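Local coordinates for protein argonaute (Marinitoga piezophila, PDB 5I4A) that cleaves single-stranded DNA, and can also cleave RNA, at sequences complementary to a short guide RNA that carries a 5'-hydroxyl end, at residues I267-K272 / I602-R607; E544-T549 / G581-I586; Y554-E559 / L577-V582; Y569-K574 / K618-L623. All coordinates share one frame; numbering follows the deposited sequence.

Contact 1 of 4, residues I267-K272 / I602-R607; sequences INVIYK and IYLLTR
Y603, near the C-terminal end of helix 595-605, packs its ring on I267 and V269 of linker L2. CG stands anti to the backbone N (chi1 -178°), which carries the ring off the helix and onto these two side chains. I267 CG2 lies 3.6 Å from Y603 CD2, whereas V269 CG2 approaches the ring edge near its plane, 3.9 Å from Y603 CE2. Tyrosine suits this place because its hydrocarbon flank packs on aliphatic branches while its hydroxyl shares a water that donates to I267 O. L604 adds a looser apolar touch, CD2 to V269 CG2 at 4.2 Å. T606 OG1 and the backbone N of T606 both bond Y603 O, so one carbonyl is gripped twice. R607, bent at chi2, brings NH1 within 3.0 Å of Y271 OH, 27° out of the guanidinium plane and with an N-H...O angle of 140°; that hydroxyl also bonds H610. A second water, in the guanidinium plane, accepts from NH1 and donates to V269 O. A leucine in place of R607 has no N-H to offer, and would probably cost Y271 OH a partner and V269 O its water link. Apolar packing and polar links together join linker L2 of the PAZ lobe to a helix of the PIWI domain, the RNase H-like fold of argonautes.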
# COMPACT_ATOMS: atom_id res chain seq x y z
N ILE A 267 -1.68 -16.09 15.01
CA ILE A 267 -3.05 -16.37 14.60
C ILE A 267 -3.04 -17.54 13.63
O ILE A 267 -2.36 -17.50 12.60
CB ILE A 267 -3.72 -15.14 13.98
CG1 ILE A 267 -3.81 -14.01 15.01
CG2 ILE A 267 -5.10 -15.49 13.46
CD1 ILE A 267 -4.68 -14.34 16.20
N ASN A 268 -3.82 -18.57 13.95
CA ASN A 268 -3.89 -19.79 13.17
C ASN A 268 -5.09 -19.71 12.23
O ASN A 268 -6.24 -19.65 12.69
CB ASN A 268 -4.00 -21.00 14.10
CG ASN A 268 -3.59 -22.29 13.44
OD1 ASN A 268 -2.40 -22.56 13.23
ND2 ASN A 268 -4.57 -23.13 13.12
N VAL A 269 -4.84 -19.69 10.93
CA VAL A 269 -5.88 -19.55 9.91
C VAL A 269 -6.07 -20.90 9.24
O VAL A 269 -5.17 -21.41 8.56
CB VAL A 269 -5.54 -18.46 8.88
CG1 VAL A 269 -6.69 -18.29 7.89
CG2 VAL A 269 -5.23 -17.15 9.58
N ILE A 270 -7.26 -21.48 9.40
CA ILE A 270 -7.62 -22.77 8.81
C ILE A 270 -8.67 -22.52 7.74
O ILE A 270 -9.69 -21.86 8.00
CB ILE A 270 -8.13 -23.76 9.86
CG1 ILE A 270 -7.08 -23.99 10.95
CG2 ILE A 270 -8.52 -25.08 9.21
CD1 ILE A 270 -5.87 -24.75 10.48
N TYR A 271 -8.43 -23.04 6.54
CA TYR A 271 -9.38 -22.94 5.44
C TYR A 271 -10.29 -24.17 5.44
O TYR A 271 -9.83 -25.30 5.59
CB TYR A 271 -8.65 -22.84 4.11
CG TYR A 271 -7.76 -21.62 3.96
CD1 TYR A 271 -6.47 -21.61 4.48
CD2 TYR A 271 -8.20 -20.49 3.28
CE1 TYR A 271 -5.65 -20.50 4.33
CE2 TYR A 271 -7.39 -19.38 3.13
CZ TYR A 271 -6.12 -19.39 3.66
OH TYR A 271 -5.31 -18.29 3.51
N LYS A 272 -11.59 -23.93 5.26
CA LYS A 272 -12.58 -24.99 5.15
C LYS A 272 -12.95 -25.18 3.68
O LYS A 272 -13.57 -24.30 3.07
CB LYS A 272 -13.83 -24.68 5.97
CG LYS A 272 -13.77 -25.10 7.43
CD LYS A 272 -15.11 -24.89 8.13
CE LYS A 272 -15.96 -26.15 8.13
NZ LYS A 272 -16.20 -26.70 6.77
N ILE A 602 -10.07 -8.57 11.87
CA ILE A 602 -9.43 -7.76 10.84
C ILE A 602 -8.32 -8.56 10.17
O ILE A 602 -8.14 -8.50 8.95
CB ILE A 602 -8.91 -6.44 11.44
CG1 ILE A 602 -10.09 -5.55 11.84
CG2 ILE A 602 -7.99 -5.72 10.47
CD1 ILE A 602 -9.70 -4.36 12.65
N TYR A 603 -7.56 -9.33 10.95
CA TYR A 603 -6.52 -10.17 10.37
C TYR A 603 -7.12 -11.28 9.51
O TYR A 603 -6.62 -11.56 8.42
CB TYR A 603 -5.64 -10.76 11.47
CG TYR A 603 -4.52 -11.62 10.94
CD1 TYR A 603 -3.37 -11.04 10.42
CD2 TYR A 603 -4.61 -13.00 10.94
CE1 TYR A 603 -2.34 -11.81 9.93
CE2 TYR A 603 -3.58 -13.78 10.45
CZ TYR A 603 -2.45 -13.18 9.94
OH TYR A 603 -1.42 -13.95 9.45
N LEU A 604 -8.18 -11.92 10.00
CA LEU A 604 -8.84 -12.96 9.21
C LEU A 604 -9.38 -12.39 7.90
O LEU A 604 -9.44 -13.11 6.90
CB LEU A 604 -9.97 -13.60 10.01
CG LEU A 604 -9.59 -14.43 11.24
CD1 LEU A 604 -10.81 -14.67 12.12
CD2 LEU A 604 -8.97 -15.76 10.84
N LEU A 605 -9.75 -11.11 7.89
CA LEU A 605 -10.23 -10.49 6.65
C LEU A 605 -9.16 -10.49 5.56
O LEU A 605 -9.50 -10.42 4.37
CB LEU A 605 -10.69 -9.06 6.92
CG LEU A 605 -12.07 -8.92 7.57
CD1 LEU A 605 -12.39 -7.45 7.81
CD2 LEU A 605 -13.12 -9.57 6.69
N THR A 606 -7.88 -10.56 5.93
CA THR A 606 -6.83 -10.66 4.93
C THR A 606 -6.82 -12.01 4.22
O THR A 606 -6.08 -12.17 3.24
CB THR A 606 -5.46 -10.40 5.55
OG1 THR A 606 -5.02 -11.56 6.26
CG2 THR A 606 -5.52 -9.22 6.52
N ARG A 607 -7.61 -12.98 4.69
CA ARG A 607 -7.62 -14.31 4.13
C ARG A 607 -8.99 -14.79 3.68
O ARG A 607 -9.11 -15.92 3.21
CB ARG A 607 -7.06 -15.33 5.14
CG ARG A 607 -5.66 -15.04 5.63
CD ARG A 607 -4.61 -15.30 4.55
NE ARG A 607 -3.27 -15.34 5.13
CZ ARG A 607 -2.72 -16.44 5.65
NH1 ARG A 607 -3.39 -17.58 5.65
NH2 ARG A 607 -1.50 -16.38 6.17
O HOH W 1 -1.93 -16.42 9.76
O HOH W 2 -3.09 -20.46 7.01

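Contact 2 of 4, residues E544-T549 / G581-I586; sequences EVNKNT and GVEVKI
The hydroxyl of T549 donates to E583 in a short bond, OG1 to OE2 2.6 Å, E583 OE2 receiving it on its anti lone pair, away from the other oxygen. E583 departs from a staggered first torsion (chi1 -118°), and its extended chain crosses T549 at about a right angle. A lysine at E583 would probably leave the T549 hydroxyl without its acceptor and freer to turn. T549 CG2 lies 3.3 Å from G581 O, and a CB on residue 581 would come tightly against that methyl, which helps explain the glycine. Strands 544-546 and 582-586 run antiparallel: E544 with K585 and N546 with E583 are hydrogen-bonded pairs, E544 N to K585 O measuring 2.9 Å, and V545 with V584 is a non-hydrogen-bonded pair. V545 CG1 also meets V582 CG1 diagonally at 3.5 Å. N546 OD1 accepts from N548 N, an Asx turn within the type I turn N546-T549. E544 and K585 lie side by side, OE1 to CD 3.4 Å, while E544 OE2 bonds F522 N. Backbone bonds therefore set the register; side chains add bonds around the turn, where K547 makes a long, weak ion pair with D519, a manganese ligand by similarity.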
# COMPACT_ATOMS: atom_id res chain seq x y z
N GLU A 544 -8.35 2.42 12.12
CA GLU A 544 -7.35 3.04 11.26
C GLU A 544 -6.29 2.00 10.93
O GLU A 544 -5.70 1.39 11.83
CB GLU A 544 -6.71 4.25 11.94
CG GLU A 544 -7.67 5.40 12.17
CD GLU A 544 -7.01 6.59 12.84
OE1 GLU A 544 -5.92 6.40 13.43
OE2 GLU A 544 -7.57 7.70 12.77
N VAL A 545 -6.05 1.80 9.64
CA VAL A 545 -5.10 0.81 9.14
C VAL A 545 -3.97 1.55 8.44
O VAL A 545 -4.21 2.36 7.54
CB VAL A 545 -5.77 -0.20 8.20
CG1 VAL A 545 -4.77 -1.21 7.70
CG2 VAL A 545 -6.93 -0.89 8.90
N ASN A 546 -2.73 1.26 8.84
CA ASN A 546 -1.54 1.87 8.26
C ASN A 546 -0.70 0.75 7.64
O ASN A 546 0.03 0.05 8.35
CB ASN A 546 -0.76 2.66 9.30
CG ASN A 546 0.45 3.37 8.71
OD1 ASN A 546 0.66 3.38 7.49
ND2 ASN A 546 1.25 3.99 9.57
N LYS A 547 -0.81 0.59 6.32
CA LYS A 547 -0.01 -0.41 5.62
C LYS A 547 1.47 -0.03 5.56
O LYS A 547 2.28 -0.86 5.15
CB LYS A 547 -0.54 -0.60 4.21
CG LYS A 547 -0.22 0.55 3.27
CD LYS A 547 -1.46 1.03 2.54
CE LYS A 547 -1.11 1.95 1.39
NZ LYS A 547 -2.32 2.33 0.61
N ASN A 548 1.82 1.19 5.96
CA ASN A 548 3.19 1.69 5.87
C ASN A 548 3.80 1.95 7.24
O ASN A 548 4.57 2.90 7.41
CB ASN A 548 3.23 2.97 5.03
CG ASN A 548 2.72 2.76 3.62
OD1 ASN A 548 3.03 1.76 2.98
ND2 ASN A 548 1.93 3.71 3.13
N THR A 549 3.48 1.12 8.23
CA THR A 549 4.03 1.34 9.56
C THR A 549 5.54 1.12 9.55
O THR A 549 6.06 0.25 8.84
CB THR A 549 3.37 0.42 10.59
OG1 THR A 549 3.86 0.74 11.90
CG2 THR A 549 3.67 -1.03 10.31
N GLY A 581 4.93 -4.52 8.12
CA GLY A 581 3.87 -4.52 9.10
C GLY A 581 2.65 -3.73 8.65
O GLY A 581 2.72 -2.87 7.78
N VAL A 582 1.52 -4.03 9.29
CA VAL A 582 0.27 -3.32 9.08
C VAL A 582 -0.27 -2.92 10.45
O VAL A 582 -0.58 -3.79 11.27
CB VAL A 582 -0.76 -4.17 8.32
CG1 VAL A 582 -2.09 -3.43 8.24
CG2 VAL A 582 -0.26 -4.51 6.93
N GLU A 583 -0.36 -1.62 10.69
CA GLU A 583 -0.84 -1.10 11.96
C GLU A 583 -2.36 -1.03 11.98
O GLU A 583 -2.98 -0.63 10.99
CB GLU A 583 -0.25 0.28 12.24
CG GLU A 583 0.61 0.35 13.47
CD GLU A 583 1.09 1.75 13.77
OE1 GLU A 583 0.33 2.52 14.40
OE2 GLU A 583 2.23 2.09 13.37
N VAL A 584 -2.95 -1.42 13.10
CA VAL A 584 -4.39 -1.43 13.29
C VAL A 584 -4.70 -0.70 14.58
O VAL A 584 -4.22 -1.10 15.65
CB VAL A 584 -4.96 -2.86 13.33
CG1 VAL A 584 -6.47 -2.84 13.31
CG2 VAL A 584 -4.41 -3.69 12.18
N LYS A 585 -5.48 0.38 14.50
CA LYS A 585 -5.80 1.21 15.66
C LYS A 585 -7.31 1.32 15.79
O LYS A 585 -7.97 1.86 14.90
CB LYS A 585 -5.18 2.60 15.54
CG LYS A 585 -5.55 3.53 16.68
CD LYS A 585 -5.07 4.95 16.44
CE LYS A 585 -5.34 5.82 17.65
NZ LYS A 585 -6.73 5.63 18.15
N ILE A 586 -7.85 0.84 16.90
CA ILE A 586 -9.28 0.95 17.18
C ILE A 586 -9.55 2.37 17.66
O ILE A 586 -9.35 2.69 18.83
CB ILE A 586 -9.75 -0.08 18.21
CG1 ILE A 586 -9.22 -1.48 17.86
CG2 ILE A 586 -11.27 -0.10 18.30
CD1 ILE A 586 -9.82 -2.05 16.59

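Contact 3 of 4, residues Y554-E559 / L577-V582; sequences YDDLKE and LNQKGV
Hydrogen bonds from the side-chain amide of Q579 to the backbone of D555 and L557 carry this contact. Its CG is anti to the backbone N (chi1 -179°) and the chain continues extended, so the amide reaches across to the other loop. There NE2 donates to D555 O at 3.0 Å, with D555 O lying in the amide plane and the N-H...O angle 156°. OE1 takes the N-H of L557, but the modelled 2.4 Å between OE1 and L557 N is too short to trust in detail. Glutamine suits the place because one flat group can both donate and accept, matching a carbonyl and an N-H two residues apart. Within segment 554-559, D556 OD1 accepts from K558 N at 3.3 Å, met from above the carboxylate plane, and a long salt bridge joins it to K558 NZ. The remaining touches are van der Waals contacts of carbon with oxygen: L557 CB lies 3.6 Å from Q579 OE1, and K558 CE lies 3.7 Å from L577 O. Outside the two segments, N552 ND2 bonds Q579 O, fastening the same residue through its backbone. The arrangement joins two irregular loops near the surface of the PIWI domain, the first folded locally as an Asx turn at D556.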
# COMPACT_ATOMS: atom_id res chain seq x y z
N TYR A 554 14.43 -7.12 13.60
CA TYR A 554 15.27 -8.13 12.96
C TYR A 554 14.79 -9.54 13.26
O TYR A 554 15.19 -10.48 12.56
CB TYR A 554 16.73 -7.97 13.38
CG TYR A 554 16.97 -7.81 14.87
CD1 TYR A 554 16.94 -8.90 15.73
CD2 TYR A 554 17.24 -6.56 15.42
CE1 TYR A 554 17.17 -8.76 17.09
CE2 TYR A 554 17.47 -6.41 16.77
CZ TYR A 554 17.43 -7.51 17.60
OH TYR A 554 17.65 -7.36 18.95
N ASP A 555 13.94 -9.71 14.27
CA ASP A 555 13.28 -10.99 14.50
C ASP A 555 12.21 -11.23 13.44
O ASP A 555 11.73 -10.31 12.78
CB ASP A 555 12.66 -11.03 15.89
CG ASP A 555 13.68 -10.91 17.00
OD1 ASP A 555 14.79 -11.46 16.85
OD2 ASP A 555 13.38 -10.25 18.02
N ASP A 556 11.84 -12.50 13.28
CA ASP A 556 10.79 -12.88 12.34
C ASP A 556 9.44 -12.72 13.01
O ASP A 556 9.12 -13.44 13.97
CB ASP A 556 10.99 -14.32 11.85
CG ASP A 556 9.88 -14.77 10.92
OD1 ASP A 556 9.39 -13.93 10.13
OD2 ASP A 556 9.48 -15.95 10.98
N LEU A 557 8.63 -11.79 12.50
CA LEU A 557 7.30 -11.52 13.03
C LEU A 557 6.21 -11.87 12.03
O LEU A 557 5.04 -11.54 12.27
CB LEU A 557 7.19 -10.05 13.45
CG LEU A 557 8.24 -9.58 14.45
CD1 LEU A 557 8.24 -8.06 14.55
CD2 LEU A 557 8.00 -10.21 15.80
N LYS A 558 6.55 -12.53 10.93
CA LYS A 558 5.55 -12.85 9.92
C LYS A 558 4.48 -13.77 10.49
O LYS A 558 4.79 -14.74 11.19
CB LYS A 558 6.21 -13.50 8.70
CG LYS A 558 7.29 -12.65 8.04
CD LYS A 558 7.37 -12.95 6.55
CE LYS A 558 8.67 -12.47 5.94
NZ LYS A 558 9.80 -13.40 6.25
N GLU A 559 3.22 -13.43 10.22
CA GLU A 559 2.02 -14.10 10.71
C GLU A 559 1.79 -13.89 12.20
O GLU A 559 0.96 -14.59 12.80
CB GLU A 559 2.03 -15.60 10.38
CG GLU A 559 2.19 -15.89 8.89
CD GLU A 559 2.19 -17.37 8.58
OE1 GLU A 559 3.26 -17.90 8.18
OE2 GLU A 559 1.13 -18.02 8.73
N LEU A 577 8.41 -11.86 0.51
CA LEU A 577 9.26 -10.69 0.35
C LEU A 577 9.75 -10.23 1.73
O LEU A 577 9.78 -11.00 2.69
CB LEU A 577 8.49 -9.58 -0.38
CG LEU A 577 8.06 -9.74 -1.84
CD1 LEU A 577 6.77 -10.52 -1.95
CD2 LEU A 577 7.90 -8.37 -2.49
N ASN A 578 10.11 -8.95 1.83
CA ASN A 578 10.59 -8.40 3.09
C ASN A 578 9.45 -8.31 4.11
O ASN A 578 8.29 -8.13 3.76
CB ASN A 578 11.21 -7.02 2.88
CG ASN A 578 12.52 -7.09 2.12
OD1 ASN A 578 13.41 -7.85 2.48
ND2 ASN A 578 12.63 -6.30 1.06
N GLN A 579 9.82 -8.43 5.38
CA GLN A 579 8.86 -8.36 6.48
C GLN A 579 8.33 -6.93 6.59
O GLN A 579 9.08 -6.00 6.91
CB GLN A 579 9.55 -8.80 7.76
CG GLN A 579 8.68 -8.82 9.00
CD GLN A 579 9.41 -9.40 10.19
OE1 GLN A 579 9.22 -10.56 10.54
NE2 GLN A 579 10.26 -8.59 10.81
N LYS A 580 7.03 -6.76 6.33
CA LYS A 580 6.38 -5.46 6.43
C LYS A 580 5.17 -5.57 7.34
O LYS A 580 4.46 -6.58 7.33
CB LYS A 580 5.95 -4.94 5.05
CG LYS A 580 7.10 -4.68 4.09
CD LYS A 580 6.76 -3.55 3.12
CE LYS A 580 5.41 -3.76 2.46
NZ LYS A 580 5.09 -2.68 1.49
N GLY A 581 4.93 -4.52 8.12
CA GLY A 581 3.87 -4.52 9.10
C GLY A 581 2.65 -3.73 8.65
O GLY A 581 2.72 -2.87 7.78
N VAL A 582 1.52 -4.03 9.29
CA VAL A 582 0.27 -3.32 9.08
C VAL A 582 -0.27 -2.92 10.45
O VAL A 582 -0.58 -3.79 11.27
CB VAL A 582 -0.76 -4.17 8.32
CG1 VAL A 582 -2.09 -3.43 8.24
CG2 VAL A 582 -0.26 -4.51 6.93

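Contact 4 of 4, residues Y569-K574 / K618-L623; sequences YIYYPK and KLPYPL. With nucleotides of chain B.
Y571 sets its ring between its own backbone N and carbonyl carbon (chi1 74°), a choice that brings the phenol to the loop of K618. The hydroxyl donates to K618 O at 2.5 Å, a short bond lying in the carbonyl plane and on a lone pair, with a C=O...O angle of 140°. K618 O stands at the ring edge, in the plane of the ring, so donor group and acceptor carbonyl are well matched in direction. Tyrosine suits the site because a rigid ring of this length reaches from strand 568-571 to the loop and offers one hydroxyl donor there. The same hydroxyl rests against P620, OH to CD 3.4 Å, and against L619 CA at 3.5 Å. Y603, on helix 595-605, meets the Y571 ring edge-to-face. P573 makes the second touch: its ring crosses the K618 side chain at about a right angle, CG to CB 3.9 Å, and P573 CB also lies at the edge of the Y571 ring, in its plane. Beyond this apolar start the K618 chain runs extended to the phosphate of C5 of chain B, the guide RNA, where a positive amine suits the anionic backbone; the modelled spacing at its amine is too close to be relied on. P620 takes the N-cap position of helix 621-631, and Y621 N bonds L605 O. The contact thus ties an inner strand of the RNase H-like sheet to the start of the helix bearing N627, inferred to be a catalytic residue that binds manganese, with the side chain of L619 packed close to it.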
# COMPACT_ATOMS: atom_id res chain seq x y z
N TYR A 569 -2.55 -2.28 17.54
CA TYR A 569 -1.89 -3.54 17.24
C TYR A 569 -1.16 -3.43 15.90
O TYR A 569 -1.43 -2.53 15.10
CB TYR A 569 -2.87 -4.72 17.17
CG TYR A 569 -3.49 -5.12 18.49
CD1 TYR A 569 -4.42 -4.30 19.12
CD2 TYR A 569 -3.16 -6.33 19.10
CE1 TYR A 569 -5.00 -4.67 20.32
CE2 TYR A 569 -3.74 -6.70 20.30
CZ TYR A 569 -4.65 -5.87 20.91
OH TYR A 569 -5.23 -6.24 22.10
N ILE A 570 -0.24 -4.36 15.68
CA ILE A 570 0.46 -4.51 14.41
C ILE A 570 0.45 -5.98 14.04
O ILE A 570 0.83 -6.82 14.85
CB ILE A 570 1.91 -4.00 14.47
CG1 ILE A 570 1.97 -2.58 15.00
CG2 ILE A 570 2.56 -4.06 13.09
CD1 ILE A 570 3.38 -2.06 15.10
N TYR A 571 0.02 -6.29 12.82
CA TYR A 571 0.19 -7.63 12.29
C TYR A 571 1.15 -7.60 11.11
O TYR A 571 1.24 -6.60 10.38
CB TYR A 571 -1.15 -8.27 11.90
CG TYR A 571 -1.81 -7.75 10.64
CD1 TYR A 571 -1.42 -8.23 9.39
CD2 TYR A 571 -2.85 -6.83 10.69
CE1 TYR A 571 -2.03 -7.77 8.23
CE2 TYR A 571 -3.46 -6.38 9.54
CZ TYR A 571 -3.05 -6.85 8.31
OH TYR A 571 -3.66 -6.40 7.16
N TYR A 572 1.88 -8.69 10.95
CA TYR A 572 2.83 -8.85 9.85
C TYR A 572 2.35 -10.02 9.01
O TYR A 572 2.56 -11.19 9.38
CB TYR A 572 4.25 -9.10 10.38
CG TYR A 572 4.81 -7.93 11.17
CD1 TYR A 572 4.43 -7.70 12.48
CD2 TYR A 572 5.71 -7.04 10.59
CE1 TYR A 572 4.93 -6.63 13.20
CE2 TYR A 572 6.22 -5.97 11.29
CZ TYR A 572 5.83 -5.77 12.60
OH TYR A 572 6.33 -4.71 13.32
N PRO A 573 1.70 -9.76 7.88
CA PRO A 573 1.11 -10.86 7.10
C PRO A 573 2.18 -11.71 6.44
O PRO A 573 3.32 -11.28 6.22
CB PRO A 573 0.26 -10.13 6.05
CG PRO A 573 0.94 -8.81 5.89
CD PRO A 573 1.48 -8.45 7.25
N LYS A 574 1.80 -12.95 6.14
CA LYS A 574 2.73 -13.87 5.49
C LYS A 574 3.13 -13.33 4.12
O LYS A 574 2.29 -12.86 3.35
CB LYS A 574 2.11 -15.26 5.34
CG LYS A 574 3.06 -16.28 4.73
CD LYS A 574 2.56 -17.71 4.89
CE LYS A 574 1.54 -18.08 3.82
NZ LYS A 574 0.27 -17.31 3.95
N LYS A 618 -2.38 -8.85 1.88
CA LYS A 618 -1.72 -8.22 3.02
C LYS A 618 -2.67 -7.36 3.84
O LYS A 618 -2.50 -7.28 5.07
CB LYS A 618 -0.54 -7.37 2.54
CG LYS A 618 0.61 -8.19 1.99
CD LYS A 618 1.40 -7.43 0.95
CE LYS A 618 2.48 -8.32 0.35
NZ LYS A 618 2.91 -7.86 -1.00
N LEU A 619 -3.64 -6.74 3.21
CA LEU A 619 -4.63 -5.89 3.86
C LEU A 619 -5.96 -6.62 3.98
O LEU A 619 -6.22 -7.57 3.23
CB LEU A 619 -4.81 -4.59 3.07
CG LEU A 619 -3.55 -3.74 2.94
CD1 LEU A 619 -3.74 -2.59 1.96
CD2 LEU A 619 -3.13 -3.22 4.31
N PRO A 620 -6.82 -6.20 4.91
CA PRO A 620 -8.17 -6.79 4.96
C PRO A 620 -8.87 -6.62 3.63
O PRO A 620 -8.74 -5.58 2.97
CB PRO A 620 -8.86 -6.00 6.08
CG PRO A 620 -8.04 -4.76 6.25
CD PRO A 620 -6.64 -5.17 5.94
N TYR A 621 -9.59 -7.66 3.22
CA TYR A 621 -10.16 -7.70 1.88
C TYR A 621 -10.98 -6.47 1.51
O TYR A 621 -10.78 -5.94 0.40
CB TYR A 621 -11.00 -8.99 1.74
CG TYR A 621 -11.37 -9.35 0.32
CD1 TYR A 621 -10.45 -9.25 -0.72
CD2 TYR A 621 -12.65 -9.83 0.02
CE1 TYR A 621 -10.80 -9.60 -2.02
CE2 TYR A 621 -13.00 -10.17 -1.26
CZ TYR A 621 -12.08 -10.06 -2.28
OH TYR A 621 -12.44 -10.40 -3.56
N PRO A 622 -11.87 -5.93 2.36
CA PRO A 622 -12.55 -4.68 1.98
C PRO A 622 -11.60 -3.53 1.68
O PRO A 622 -11.84 -2.77 0.74
CB PRO A 622 -13.45 -4.39 3.19
CG PRO A 622 -12.89 -5.20 4.31
CD PRO A 622 -12.35 -6.43 3.66
N LEU A 623 -10.53 -3.39 2.46
CA LEU A 623 -9.55 -2.35 2.18
C LEU A 623 -8.75 -2.67 0.93
O LEU A 623 -8.42 -1.77 0.15
CB LEU A 623 -8.61 -2.17 3.37
CG LEU A 623 -9.02 -1.19 4.46
CD1 LEU A 623 -7.83 -0.92 5.36
CD2 LEU A 623 -9.54 0.10 3.85
P C B 5 2.55 -7.25 -4.46
OP1 C B 5 2.58 -6.77 -3.06
OP2 C B 5 1.42 -6.84 -5.34
O5' C B 5 3.90 -6.79 -5.17
C5' C B 5 5.17 -7.17 -4.65
C4' C B 5 6.26 -7.02 -5.69
O4' C B 5 5.89 -7.75 -6.89
C3' C B 5 6.52 -5.60 -6.16
O3' C B 5 7.46 -4.95 -5.32
C2' C B 5 7.05 -5.78 -7.59
O2' C B 5 8.46 -5.97 -7.59
C1' C B 5 6.37 -7.08 -8.03
N1 C B 5 5.25 -6.90 -8.99
C2 C B 5 5.53 -6.67 -10.34
O2 C B 5 6.72 -6.60 -10.71
N3 C B 5 4.51 -6.53 -11.21
C4 C B 5 3.25 -6.61 -10.79
N4 C B 5 2.27 -6.46 -11.69
C5 C B 5 2.93 -6.85 -9.42
C6 C B 5 3.95 -7.00 -8.57

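Contacts 1 and 4 are buried, contact 2 is partly so, and contact 3 lies at the surface. Contacts 2 and 4 share one sheet, strands 568-571 and 582-589 being neighbours in it, and contact 3 continues from its G581 end into the loops. Helix 595-605 links the two buried contacts: Y603 packs on Y571, and L605 receives the first turn of helix 621-631. Chemistry follows place. Regular backbone pairing holds contact 2, one amide bridges loops in contact 3, a tyrosine hydroxyl donates to a loop carbonyl in contact 4, and in contact 1 apolar packing on a tyrosine, an arginine-tyrosine bond and waters join the linker of one lobe to the other.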